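Local coordinates for chromosome partition protein Smc (Pyrococcus furiosus, PDB 3KTA) that is probably required for chromosome condensation and partitioning, acting as an ATP-hydrolysing, DNA-binding homodimer whose head is an ATP-binding cassette ATPase, at residues 5-10 with 43-48. Numbering follows the deposited sequence.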
ATOM      1  N   GLU A   5       6.228  -7.289  11.263  1.00 12.71           N
ATOM      2  CA  GLU A   5       7.015  -8.517  11.302  1.00 12.62           C
ATOM      3  C   GLU A   5       6.233  -9.660  10.671  1.00 15.05           C
ATOM      4  O   GLU A   5       6.764 -10.419   9.855  1.00 14.57           O
ATOM      5  CB  GLU A   5       7.447  -8.823  12.746  1.00 14.03           C
ATOM      6  CG  GLU A   5       8.394  -7.755  13.250  1.00 19.37           C
ATOM      7  CD  GLU A   5       9.102  -8.116  14.526  1.00 33.58           C
ATOM      8  OE1 GLU A   5       8.409  -8.527  15.484  1.00 38.20           O
ATOM      9  OE2 GLU A   5      10.349  -7.959  14.564  1.00 29.73           O
ATOM     10  N   LYS A   6       4.955  -9.754  11.014  1.00 14.91           N
ATOM     11  CA  LYS A   6       4.111 -10.815  10.477  1.00 14.76           C
ATOM     12  C   LYS A   6       2.636 -10.547  10.726  1.00 14.77           C
ATOM     13  O   LYS A   6       2.271  -9.728  11.585  1.00 13.87           O
ATOM     14  CB  LYS A   6       4.481 -12.174  11.091  1.00 15.26           C
ATOM     15  CG  LYS A   6       4.198 -12.268  12.604  1.00 15.29           C
ATOM     16  CD  LYS A   6       4.552 -13.650  13.133  1.00 18.72           C
ATOM     17  CE  LYS A   6       4.258 -13.728  14.633  1.00 21.88           C
ATOM     18  NZ  LYS A   6       4.577 -15.075  15.202  1.00 27.67           N
ATOM     19  N   LEU A   7       1.800 -11.255   9.964  1.00 12.68           N
ATOM     20  CA  LEU A   7       0.371 -11.388  10.223  1.00 13.62           C
ATOM     21  C   LEU A   7       0.044 -12.822  10.628  1.00 16.16           C
ATOM     22  O   LEU A   7       0.703 -13.774  10.197  1.00 16.83           O
ATOM     23  CB  LEU A   7      -0.447 -11.099   8.965  1.00 14.71           C
ATOM     24  CG  LEU A   7      -0.457  -9.681   8.425  1.00 15.72           C
ATOM     25  CD1 LEU A   7      -0.987  -9.685   7.004  1.00 14.91           C
ATOM     26  CD2 LEU A   7      -1.318  -8.776   9.318  1.00 16.22           C
ATOM     27  N   GLU A   8      -0.987 -12.967  11.445  1.00 17.24           N
ATOM     28  CA  GLU A   8      -1.585 -14.268  11.737  1.00 17.05           C
ATOM     29  C   GLU A   8      -3.070 -14.188  11.402  1.00 15.94           C
ATOM     30  O   GLU A   8      -3.788 -13.354  11.955  1.00 17.16           O
ATOM     31  CB  GLU A   8      -1.370 -14.645  13.208  1.00 16.60           C
ATOM     32  CG  GLU A   8       0.057 -15.065  13.495  1.00 20.59           C
ATOM     33  CD  GLU A   8       0.325 -15.334  14.957  0.87 22.46           C
ATOM     34  OE1 GLU A   8      -0.558 -15.054  15.791  0.95 26.28           O
ATOM     35  OE2 GLU A   8       1.444 -15.795  15.258  0.81 23.54           O
ATOM     36  N   LEU A   9      -3.512 -15.032  10.468  1.00 15.38           N
ATOM     37  CA  LEU A   9      -4.903 -15.056  10.022  1.00 14.24           C
ATOM     38  C   LEU A   9      -5.575 -16.337  10.496  1.00 16.94           C
ATOM     39  O   LEU A   9      -5.047 -17.422  10.280  1.00 18.68           O
ATOM     40  CB  LEU A   9      -4.976 -15.043   8.492  1.00 15.85           C
ATOM     41  CG  LEU A   9      -4.803 -13.700   7.776  1.00 16.54           C
ATOM     42  CD1 LEU A   9      -3.478 -13.058   8.089  1.00 16.13           C
ATOM     43  CD2 LEU A   9      -4.952 -13.910   6.251  1.00 14.80           C
ATOM     44  N   LYS A  10      -6.746 -16.207  11.102  1.00 16.25           N
ATOM     45  CA  LYS A  10      -7.555 -17.372  11.441  1.00 17.37           C
ATOM     46  C   LYS A  10      -9.008 -17.147  11.035  1.00 18.67           C
ATOM     47  O   LYS A  10      -9.674 -16.233  11.532  1.00 18.97           O
ATOM     48  CB  LYS A  10      -7.463 -17.680  12.941  1.00 20.25           C
ATOM     49  CG  LYS A  10      -8.316 -18.895  13.341  1.00 25.71           C
ATOM     50  CD  LYS A  10      -8.309 -19.156  14.835  1.00 25.96           C
ATOM     51  CE  LYS A  10      -9.296 -20.266  15.162  1.00 31.79           C
ATOM     52  NZ  LYS A  10      -9.401 -20.527  16.621  1.00 30.71           N
ATOM     53  N   GLY A  43      -3.782  -8.107   1.857  1.00 10.38           N
ATOM     54  CA  GLY A  43      -3.983  -6.687   2.041  1.00 13.52           C
ATOM     55  C   GLY A  43      -5.235  -6.408   2.846  1.00 13.84           C
ATOM     56  O   GLY A  43      -5.242  -5.517   3.691  1.00 13.39           O
ATOM     57  N   ASP A  44      -6.305  -7.159   2.588  1.00 12.67           N
ATOM     58  CA  ASP A  44      -7.541  -6.916   3.324  1.00 12.40           C
ATOM     59  C   ASP A  44      -7.380  -7.256   4.808  1.00 12.67           C
ATOM     60  O   ASP A  44      -8.013  -6.618   5.661  1.00 14.17           O
ATOM     61  CB  ASP A  44      -8.709  -7.702   2.717  1.00 12.86           C
ATOM     62  CG  ASP A  44      -9.056  -7.232   1.322  0.76 15.26           C
ATOM     63  OD1 ASP A  44      -8.828  -6.038   1.031  1.00 16.60           O
ATOM     64  OD2 ASP A  44      -9.547  -8.059   0.526  0.79 16.58           O
ATOM     65  N   ALA A  45      -6.526  -8.234   5.106  1.00 13.59           N
ATOM     66  CA  ALA A  45      -6.229  -8.585   6.504  1.00 13.53           C
ATOM     67  C   ALA A  45      -5.590  -7.401   7.214  1.00 14.27           C
ATOM     68  O   ALA A  45      -5.881  -7.129   8.383  1.00 14.49           O
ATOM     69  CB  ALA A  45      -5.336  -9.824   6.574  1.00 12.75           C
ATOM     70  N   ILE A  46      -4.733  -6.679   6.506  1.00 11.32           N
ATOM     71  CA  ILE A  46      -4.108  -5.481   7.058  1.00 12.04           C
ATOM     72  C   ILE A  46      -5.135  -4.364   7.283  1.00 14.95           C
ATOM     73  O   ILE A  46      -5.173  -3.766   8.355  1.00 14.73           O
ATOM     74  CB  ILE A  46      -2.950  -5.002   6.173  1.00 11.84           C
ATOM     75  CG1 ILE A  46      -1.867  -6.085   6.124  1.00 14.55           C
ATOM     76  CG2 ILE A  46      -2.412  -3.641   6.678  1.00 13.74           C
ATOM     77  CD1 ILE A  46      -0.783  -5.816   5.085  1.00 13.51           C
ATOM     78  N   LEU A  47      -5.971  -4.091   6.282  1.00 11.77           N
ATOM     79  CA  LEU A  47      -7.034  -3.103   6.446  1.00 14.59           C
ATOM     80  C   LEU A  47      -7.907  -3.437   7.662  1.00 16.77           C
ATOM     81  O   LEU A  47      -8.286  -2.551   8.458  1.00 16.61           O
ATOM     82  CB  LEU A  47      -7.928  -3.076   5.201  1.00 16.10           C
ATOM     83  CG  LEU A  47      -7.274  -2.545   3.927  1.00 22.37           C
ATOM     84  CD1 LEU A  47      -8.277  -2.570   2.777  1.00 23.11           C
ATOM     85  CD2 LEU A  47      -6.762  -1.151   4.150  1.00 27.43           C
ATOM     86  N   PHE A  48      -8.234  -4.719   7.790  1.00 12.83           N
ATOM     87  CA  PHE A  48      -9.142  -5.191   8.838  1.00 12.81           C
ATOM     88  C   PHE A  48      -8.556  -4.993  10.228  1.00 15.39           C
ATOM     89  O   PHE A  48      -9.198  -4.406  11.111  1.00 15.48           O
ATOM     90  CB  PHE A  48      -9.434  -6.672   8.600  1.00 13.02           C
ATOM     91  CG  PHE A  48     -10.256  -7.320   9.674  1.00 15.33           C
ATOM     92  CD1 PHE A  48     -11.615  -7.089   9.756  1.00 15.42           C
ATOM     93  CD2 PHE A  48      -9.666  -8.197  10.570  1.00 14.71           C
ATOM     94  CE1 PHE A  48     -12.382  -7.717  10.745  1.00 17.82           C
ATOM     95  CE2 PHE A  48     -10.424  -8.829  11.547  1.00 18.59           C
ATOM     96  CZ  PHE A  48     -11.778  -8.585  11.624  1.00 16.83           C
TER
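Leu-7 and Leu-9 meet Ala-45 and Ile-46 through aliphatic carbon alone, and the flat groups lie outside this patch. The Glu-8 carboxylate is on the other face of the strand, where charged side chains suit a less buried surface. Lys-6 NZ reaches its OE2 at 3.2 Å, forming a salt bridge from the anti side and 34° out of the carboxylate plane, while Tyr-85 OH makes a hydrogen bond with OE1. Lys-6 also makes a cation-pi contact with the Tyr-85 ring. Beside the contact, the Phe-48 ring meets that of Phe-12 obliquely and packs on Val-82.

Within the patch, one branch of Leu-7 does the work: CD1 lies 3.8 Å from Ile-46 CG1, and the two side chains cross at about a right angle. The same methyl passes Ala-45 CB more loosely, at 4.4 Å. Leu-9 leaves the strand pointing past the helix, but with CG beside its own backbone N (chi1 -80°) its branched end swings back. The fork then lies over the Ala-45 methyl, with CD1 at 4.0 Å from CB and both CG and CD2 only slightly farther. Alanine suits this place because its short side chain lets the helix backbone come near, Ala-45 CA lying 7.5 Å from Leu-9 CA; the longer Ile-46 spans a wider gap to Leu-7.

Helix 39-49, which begins in the ATP-binding P-loop, crosses strand 3-10 almost perpendicularly (92°), with the segment axes 9.8 Å apart. The contact thus seats the P-loop helix on the antiparallel sheet of this N-terminal part of the ATPase head. Strand 80-87 widens the apolar floor through Val-82, Ile-22 of strand 20-23 flanks Leu-9, and Phe-89 of the other protein chain packs on Ile-46.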